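Local structure of UspA1 (Moraxella catarrhalis, 3NTN) at residues T40-K52 with F55-N67. The protein is a trimeric autotransporter adhesin of the bacterial outer membrane, linked to binding of fibronectin and the host receptor CEACAM1. Numbering follows the deposited sequence.
Sequences TIAGGRKNQATGK and FAAGIDNKANADN
Gln48 lies alongside Lys62 on the neighbouring coil, both side chains pointing the same way, and the aliphatic CE of Lys62 rests 3.9 Å from Gln48 OE1. The same OE1 accepts a bond of 3.1 Å from Asn64 ND2; it sits in the amide plane of Asn64, and the two amides are turned 17° apart. The other end of the Asn64 amide is used as well: OD1 takes the backbone N of Thr50, which comes from above the carbonyl plane. A chi1 of -68° puts CG anti to the carbonyl carbon of Asn64, which lets one amide serve both Gln48 OE1 and Thr50 N. Further along, Lys52 runs beside Asp66. Asp66 OD2 receives Lys52 N at 3.2 Å from above the carboxylate plane and touches Lys52 CG, whereas the ion pair to NZ is long at 3.9 Å. Lys52 O in turn accepts Asn67 N at 2.7 Å. Each segment is most of one coil of the left-handed parallel beta-roll of YadA-like heads, and the parallel strands 40-42 and 55-57 stack in register until a beta bulge between Ile41 and Gly44 shifts it by one residue. At the turn before strands 48-49 and 62-63, the buried, equivalent Asn47 and Asn61 lie side by side, pointing the same way, their amide planes 3° apart, and Asn47 OD1 is gripped from opposite faces by Asn61 N and, at 3.0 Å, by Asn61 ND2. Asn47 ND2 reaches Gly58 O at 2.8 Å, which also accepts Arg45 N, while Asn61 repeats the pattern toward Gly72 and Asn75. On the trimer-facing side, Thr40 CG2 meets the edge of the Phe55 ring at CD1 (3.7 Å), and this ring packs against Phe55 of the second subunit and Ala57 of the third.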
ATOM      1  N   THR B  40     -18.518   5.621 -20.661  1.00 46.05           N
ATOM      2  CA  THR B  40     -18.172   7.037 -20.667  1.00 45.79           C
ATOM      3  C   THR B  40     -16.727   7.246 -21.103  1.00 45.45           C
ATOM      4  O   THR B  40     -15.804   6.639 -20.571  1.00 43.68           O
ATOM      5  CB  THR B  40     -18.348   7.672 -19.252  1.00 44.35           C
ATOM      6  OG1 THR B  40     -19.697   7.578 -18.834  1.00 46.65           O
ATOM      7  CG2 THR B  40     -17.953   9.124 -19.247  1.00 44.16           C
ATOM      8  N   ILE B  41     -16.535   8.133 -22.061  1.00 46.44           N
ATOM      9  CA  ILE B  41     -15.178   8.616 -22.322  1.00 46.62           C
ATOM     10  C   ILE B  41     -15.185  10.115 -22.127  1.00 46.58           C
ATOM     11  O   ILE B  41     -15.982  10.820 -22.722  1.00 47.61           O
ATOM     12  CB  ILE B  41     -14.659   8.192 -23.681  1.00 47.21           C
ATOM     13  CG1 ILE B  41     -14.626   6.660 -23.766  1.00 48.01           C
ATOM     14  CG2 ILE B  41     -13.281   8.806 -23.972  1.00 45.22           C
ATOM     15  CD1 ILE B  41     -14.623   6.125 -25.164  1.00 46.90           C
ATOM     16  N   ALA B  42     -14.352  10.576 -21.209  1.00 46.28           N
ATOM     17  CA  ALA B  42     -14.310  11.954 -20.858  1.00 46.76           C
ATOM     18  C   ALA B  42     -13.623  12.757 -21.995  1.00 47.47           C
ATOM     19  O   ALA B  42     -13.961  13.915 -22.206  1.00 47.28           O
ATOM     20  CB  ALA B  42     -13.578  12.147 -19.569  1.00 45.25           C
ATOM     21  N   GLY B  43     -12.693  12.128 -22.727  1.00 47.28           N
ATOM     22  CA  GLY B  43     -11.891  12.853 -23.717  1.00 48.09           C
ATOM     23  C   GLY B  43     -10.558  12.199 -24.001  1.00 49.43           C
ATOM     24  O   GLY B  43     -10.271  11.081 -23.556  1.00 49.08           O
ATOM     25  N   GLY B  44      -9.714  12.904 -24.733  1.00 50.23           N
ATOM     26  CA  GLY B  44      -8.438  12.376 -25.156  1.00 50.60           C
ATOM     27  C   GLY B  44      -8.630  11.743 -26.511  1.00 51.45           C
ATOM     28  O   GLY B  44      -9.448  12.199 -27.300  1.00 52.18           O
ATOM     29  N   ARG B  45      -7.908  10.662 -26.766  1.00 52.22           N
ATOM     30  CA  ARG B  45      -7.654  10.195 -28.128  1.00 52.48           C
ATOM     31  C   ARG B  45      -7.512   8.694 -28.124  1.00 52.84           C
ATOM     32  O   ARG B  45      -6.814   8.149 -27.290  1.00 52.05           O
ATOM     33  CB  ARG B  45      -6.350  10.825 -28.652  1.00 52.85           C
ATOM     34  CG  ARG B  45      -5.933  10.327 -30.092  1.00 54.00           C
ATOM     35  CD  ARG B  45      -4.891  11.235 -30.799  1.00 53.74           C
ATOM     36  NE  ARG B  45      -3.619  11.345 -30.070  1.00 55.06           N
ATOM     37  CZ  ARG B  45      -2.580  10.522 -30.228  1.00 58.71           C
ATOM     38  NH1 ARG B  45      -2.663   9.504 -31.075  1.00 57.11           N
ATOM     39  NH2 ARG B  45      -1.449  10.700 -29.529  1.00 59.63           N
ATOM     40  N   LYS B  46      -8.158   8.036 -29.083  1.00 53.79           N
ATOM     41  CA  LYS B  46      -7.991   6.595 -29.314  1.00 55.05           C
ATOM     42  C   LYS B  46      -8.469   5.714 -28.123  1.00 54.30           C
ATOM     43  O   LYS B  46      -7.978   4.611 -27.930  1.00 55.30           O
ATOM     44  CB  LYS B  46      -6.534   6.319 -29.625  1.00 56.87           C
ATOM     45  CG  LYS B  46      -6.272   5.499 -30.809  1.00 60.84           C
ATOM     46  CD  LYS B  46      -4.812   5.794 -31.246  1.00 66.98           C
ATOM     47  CE  LYS B  46      -3.778   4.742 -30.827  1.00 69.75           C
ATOM     48  NZ  LYS B  46      -2.433   5.383 -30.502  1.00 72.26           N
ATOM     49  N   ASN B  47      -9.415   6.212 -27.332  1.00 52.48           N
ATOM     50  CA  ASN B  47      -9.991   5.446 -26.216  1.00 51.83           C
ATOM     51  C   ASN B  47     -11.141   4.524 -26.650  1.00 52.06           C
ATOM     52  O   ASN B  47     -11.915   4.844 -27.563  1.00 51.50           O
ATOM     53  CB  ASN B  47     -10.498   6.356 -25.101  1.00 49.85           C
ATOM     54  CG  ASN B  47      -9.393   7.201 -24.477  1.00 50.27           C
ATOM     55  OD1 ASN B  47      -8.474   6.668 -23.876  1.00 51.72           O
ATOM     56  ND2 ASN B  47      -9.485   8.519 -24.615  1.00 45.99           N
ATOM     57  N   GLN B  48     -11.220   3.375 -25.984  1.00 51.73           N
ATOM     58  CA  GLN B  48     -12.384   2.497 -26.060  1.00 51.96           C
ATOM     59  C   GLN B  48     -12.991   2.305 -24.680  1.00 50.59           C
ATOM     60  O   GLN B  48     -12.304   2.444 -23.658  1.00 48.84           O
ATOM     61  CB  GLN B  48     -12.020   1.146 -26.646  1.00 53.08           C
ATOM     62  CG  GLN B  48     -11.455   1.236 -28.048  1.00 56.81           C
ATOM     63  CD  GLN B  48     -10.943  -0.093 -28.509  1.00 63.67           C
ATOM     64  OE1 GLN B  48     -11.280  -1.146 -27.931  1.00 65.03           O
ATOM     65  NE2 GLN B  48     -10.117  -0.074 -29.559  1.00 64.94           N
ATOM     66  N   ALA B  49     -14.295   2.074 -24.671  1.00 49.86           N
ATOM     67  CA  ALA B  49     -14.975   1.675 -23.487  1.00 49.68           C
ATOM     68  C   ALA B  49     -16.110   0.712 -23.863  1.00 51.12           C
ATOM     69  O   ALA B  49     -17.262   1.089 -24.034  1.00 50.59           O
ATOM     70  CB  ALA B  49     -15.459   2.892 -22.682  1.00 48.67           C
ATOM     71  N   THR B  50     -15.750  -0.549 -24.015  1.00 46.89           N
ATOM     72  CA  THR B  50     -16.731  -1.577 -24.304  1.00 48.66           C
ATOM     73  C   THR B  50     -17.478  -2.118 -23.067  1.00 48.82           C
ATOM     74  O   THR B  50     -18.493  -2.787 -23.223  1.00 50.31           O
ATOM     75  CB  THR B  50     -16.128  -2.731 -25.081  1.00 50.47           C
ATOM     76  OG1 THR B  50     -15.208  -3.430 -24.224  1.00 51.51           O
ATOM     77  CG2 THR B  50     -15.389  -2.221 -26.397  1.00 49.89           C
ATOM     78  N   GLY B  51     -17.035  -1.839 -21.850  1.00 47.15           N
ATOM     79  CA  GLY B  51     -17.758  -2.413 -20.738  1.00 48.17           C
ATOM     80  C   GLY B  51     -18.981  -1.662 -20.251  1.00 49.32           C
ATOM     81  O   GLY B  51     -19.032  -0.403 -20.338  1.00 48.02           O
ATOM     82  N   LYS B  52     -19.954  -2.400 -19.690  1.00 50.03           N
ATOM     83  CA  LYS B  52     -21.043  -1.700 -18.966  1.00 51.57           C
ATOM     84  C   LYS B  52     -20.499  -0.802 -17.822  1.00 49.50           C
ATOM     85  O   LYS B  52     -19.722  -1.272 -17.009  1.00 49.05           O
ATOM     86  CB  LYS B  52     -22.181  -2.622 -18.481  1.00 52.96           C
ATOM     87  CG  LYS B  52     -22.474  -3.783 -19.398  1.00 58.92           C
ATOM     88  CD  LYS B  52     -23.881  -4.328 -19.187  1.00 68.04           C
ATOM     89  CE  LYS B  52     -24.037  -5.772 -19.651  1.00 75.22           C
ATOM     90  NZ  LYS B  52     -22.958  -6.252 -20.582  1.00 77.13           N
ATOM     91  N   PHE B  55     -15.365   3.611 -17.799  1.00 41.89           N
ATOM     92  CA  PHE B  55     -14.928   4.958 -17.849  1.00 41.76           C
ATOM     93  C   PHE B  55     -13.481   4.968 -18.309  1.00 41.00           C
ATOM     94  O   PHE B  55     -12.665   4.253 -17.762  1.00 41.39           O
ATOM     95  CB  PHE B  55     -15.068   5.626 -16.477  1.00 41.98           C
ATOM     96  CG  PHE B  55     -14.528   7.025 -16.449  1.00 43.20           C
ATOM     97  CD1 PHE B  55     -15.299   8.098 -16.875  1.00 45.26           C
ATOM     98  CD2 PHE B  55     -13.202   7.262 -16.050  1.00 43.84           C
ATOM     99  CE1 PHE B  55     -14.761   9.473 -16.881  1.00 45.16           C
ATOM    100  CE2 PHE B  55     -12.655   8.584 -16.042  1.00 44.88           C
ATOM    101  CZ  PHE B  55     -13.447   9.694 -16.462  1.00 45.99           C
ATOM    102  N   ALA B  56     -13.178   5.746 -19.346  1.00 41.09           N
ATOM    103  CA  ALA B  56     -11.793   5.928 -19.818  1.00 40.33           C
ATOM    104  C   ALA B  56     -11.574   7.405 -20.044  1.00 40.72           C
ATOM    105  O   ALA B  56     -12.497   8.122 -20.389  1.00 41.06           O
ATOM    106  CB  ALA B  56     -11.550   5.136 -21.150  1.00 40.67           C
ATOM    107  N   ALA B  57     -10.352   7.888 -19.796  1.00 41.42           N
ATOM    108  CA  ALA B  57      -9.930   9.221 -20.292  1.00 40.99           C
ATOM    109  C   ALA B  57      -8.418   9.205 -20.554  1.00 40.45           C
ATOM    110  O   ALA B  57      -7.698   8.511 -19.870  1.00 40.55           O
ATOM    111  CB  ALA B  57     -10.297  10.271 -19.276  1.00 40.41           C
ATOM    112  N   GLY B  58      -7.941   9.982 -21.509  1.00 41.31           N
ATOM    113  CA  GLY B  58      -6.522  10.121 -21.764  1.00 41.24           C
ATOM    114  C   GLY B  58      -6.227   9.585 -23.154  1.00 42.65           C
ATOM    115  O   GLY B  58      -7.023   9.767 -24.081  1.00 41.65           O
ATOM    116  N   ILE B  59      -5.091   8.892 -23.312  1.00 42.93           N
ATOM    117  CA  ILE B  59      -4.728   8.428 -24.601  1.00 43.79           C
ATOM    118  C   ILE B  59      -4.645   6.900 -24.630  1.00 46.05           C
ATOM    119  O   ILE B  59      -3.930   6.266 -23.812  1.00 46.63           O
ATOM    120  CB  ILE B  59      -3.399   9.038 -25.053  1.00 45.08           C
ATOM    121  CG1 ILE B  59      -3.535  10.535 -25.242  1.00 44.95           C
ATOM    122  CG2 ILE B  59      -2.892   8.359 -26.349  1.00 42.58           C
ATOM    123  CD1 ILE B  59      -2.176  11.231 -25.453  1.00 43.91           C
ATOM    124  N   ASP B  60      -5.387   6.302 -25.565  1.00 47.27           N
ATOM    125  CA  ASP B  60      -5.215   4.885 -25.906  1.00 48.49           C
ATOM    126  C   ASP B  60      -5.594   3.884 -24.782  1.00 46.89           C
ATOM    127  O   ASP B  60      -4.954   2.846 -24.622  1.00 48.11           O
ATOM    128  CB  ASP B  60      -3.772   4.606 -26.479  1.00 50.71           C
ATOM    129  CG  ASP B  60      -3.754   3.422 -27.440  1.00 53.45           C
ATOM    130  OD1 ASP B  60      -4.830   2.861 -27.750  1.00 55.29           O
ATOM    131  OD2 ASP B  60      -2.678   3.004 -27.867  1.00 58.72           O
ATOM    132  N   ASN B  61      -6.659   4.182 -24.047  1.00 44.77           N
ATOM    133  CA  ASN B  61      -7.137   3.318 -22.960  1.00 44.38           C
ATOM    134  C   ASN B  61      -8.213   2.403 -23.465  1.00 45.48           C
ATOM    135  O   ASN B  61      -8.901   2.760 -24.436  1.00 46.90           O
ATOM    136  CB  ASN B  61      -7.670   4.161 -21.815  1.00 42.24           C
ATOM    137  CG  ASN B  61      -6.608   5.076 -21.259  1.00 42.50           C
ATOM    138  OD1 ASN B  61      -5.662   4.598 -20.647  1.00 42.10           O
ATOM    139  ND2 ASN B  61      -6.707   6.394 -21.527  1.00 38.59           N
ATOM    140  N   LYS B  62      -8.347   1.232 -22.839  1.00 44.35           N
ATOM    141  CA  LYS B  62      -9.436   0.341 -23.122  1.00 44.61           C
ATOM    142  C   LYS B  62     -10.106   0.024 -21.810  1.00 43.71           C
ATOM    143  O   LYS B  62      -9.547  -0.659 -20.967  1.00 42.96           O
ATOM    144  CB  LYS B  62      -8.930  -0.964 -23.742  1.00 46.11           C
ATOM    145  CG  LYS B  62      -8.355  -0.806 -25.154  1.00 47.68           C
ATOM    146  CD  LYS B  62      -7.992  -2.211 -25.756  1.00 45.63           C
ATOM    147  CE  LYS B  62      -7.581  -2.119 -27.212  1.00 48.43           C
ATOM    148  NZ  LYS B  62      -6.602  -0.995 -27.388  1.00 53.67           N
ATOM    149  N   ALA B  63     -11.331   0.508 -21.648  1.00 43.51           N
ATOM    150  CA  ALA B  63     -12.056   0.287 -20.431  1.00 42.43           C
ATOM    151  C   ALA B  63     -13.101  -0.715 -20.866  1.00 44.16           C
ATOM    152  O   ALA B  63     -14.303  -0.370 -20.966  1.00 43.89           O
ATOM    153  CB  ALA B  63     -12.662   1.564 -20.012  1.00 42.28           C
ATOM    154  N   ASN B  64     -12.619  -1.954 -21.115  1.00 44.89           N
ATOM    155  CA  ASN B  64     -13.338  -2.985 -21.868  1.00 46.93           C
ATOM    156  C   ASN B  64     -13.788  -4.188 -21.057  1.00 47.55           C
ATOM    157  O   ASN B  64     -13.645  -5.318 -21.481  1.00 48.43           O
ATOM    158  CB  ASN B  64     -12.538  -3.451 -23.100  1.00 48.14           C
ATOM    159  CG  ASN B  64     -12.407  -2.361 -24.176  1.00 50.21           C
ATOM    160  OD1 ASN B  64     -12.870  -1.230 -23.998  1.00 46.44           O
ATOM    161  ND2 ASN B  64     -11.739  -2.701 -25.298  1.00 48.67           N
ATOM    162  N   ALA B  65     -14.340  -3.939 -19.873  1.00 47.90           N
ATOM    163  CA  ALA B  65     -15.071  -4.987 -19.114  1.00 48.58           C
ATOM    164  C   ALA B  65     -15.951  -4.235 -18.158  1.00 49.00           C
ATOM    165  O   ALA B  65     -15.772  -2.972 -17.928  1.00 48.14           O
ATOM    166  CB  ALA B  65     -14.133  -5.865 -18.368  1.00 48.67           C
ATOM    167  N   ASP B  66     -16.900  -4.945 -17.566  1.00 49.33           N
ATOM    168  CA  ASP B  66     -17.879  -4.237 -16.797  1.00 49.52           C
ATOM    169  C   ASP B  66     -17.200  -3.422 -15.685  1.00 47.27           C
ATOM    170  O   ASP B  66     -16.286  -3.901 -15.040  1.00 46.54           O
ATOM    171  CB  ASP B  66     -18.965  -5.170 -16.283  1.00 52.58           C
ATOM    172  CG  ASP B  66     -19.774  -5.820 -17.424  1.00 57.31           C
ATOM    173  OD1 ASP B  66     -20.501  -6.789 -17.111  1.00 60.28           O
ATOM    174  OD2 ASP B  66     -19.692  -5.356 -18.609  1.00 58.16           O
ATOM    175  N   ASN B  67     -17.641  -2.169 -15.523  1.00 46.04           N
ATOM    176  CA  ASN B  67     -17.176  -1.256 -14.435  1.00 45.41           C
ATOM    177  C   ASN B  67     -15.680  -0.909 -14.456  1.00 43.39           C
ATOM    178  O   ASN B  67     -15.163  -0.318 -13.520  1.00 43.57           O
ATOM    179  CB  ASN B  67     -17.613  -1.724 -13.033  1.00 45.16           C
ATOM    180  CG  ASN B  67     -19.042  -2.240 -13.015  1.00 48.84           C
ATOM    181  OD1 ASN B  67     -19.979  -1.577 -13.513  1.00 52.19           O
ATOM    182  ND2 ASN B  67     -19.230  -3.430 -12.444  1.00 44.72           N
TER
HETATM  183  O   HOH W   1      -7.446   1.853 -27.084  1.00 23.52           O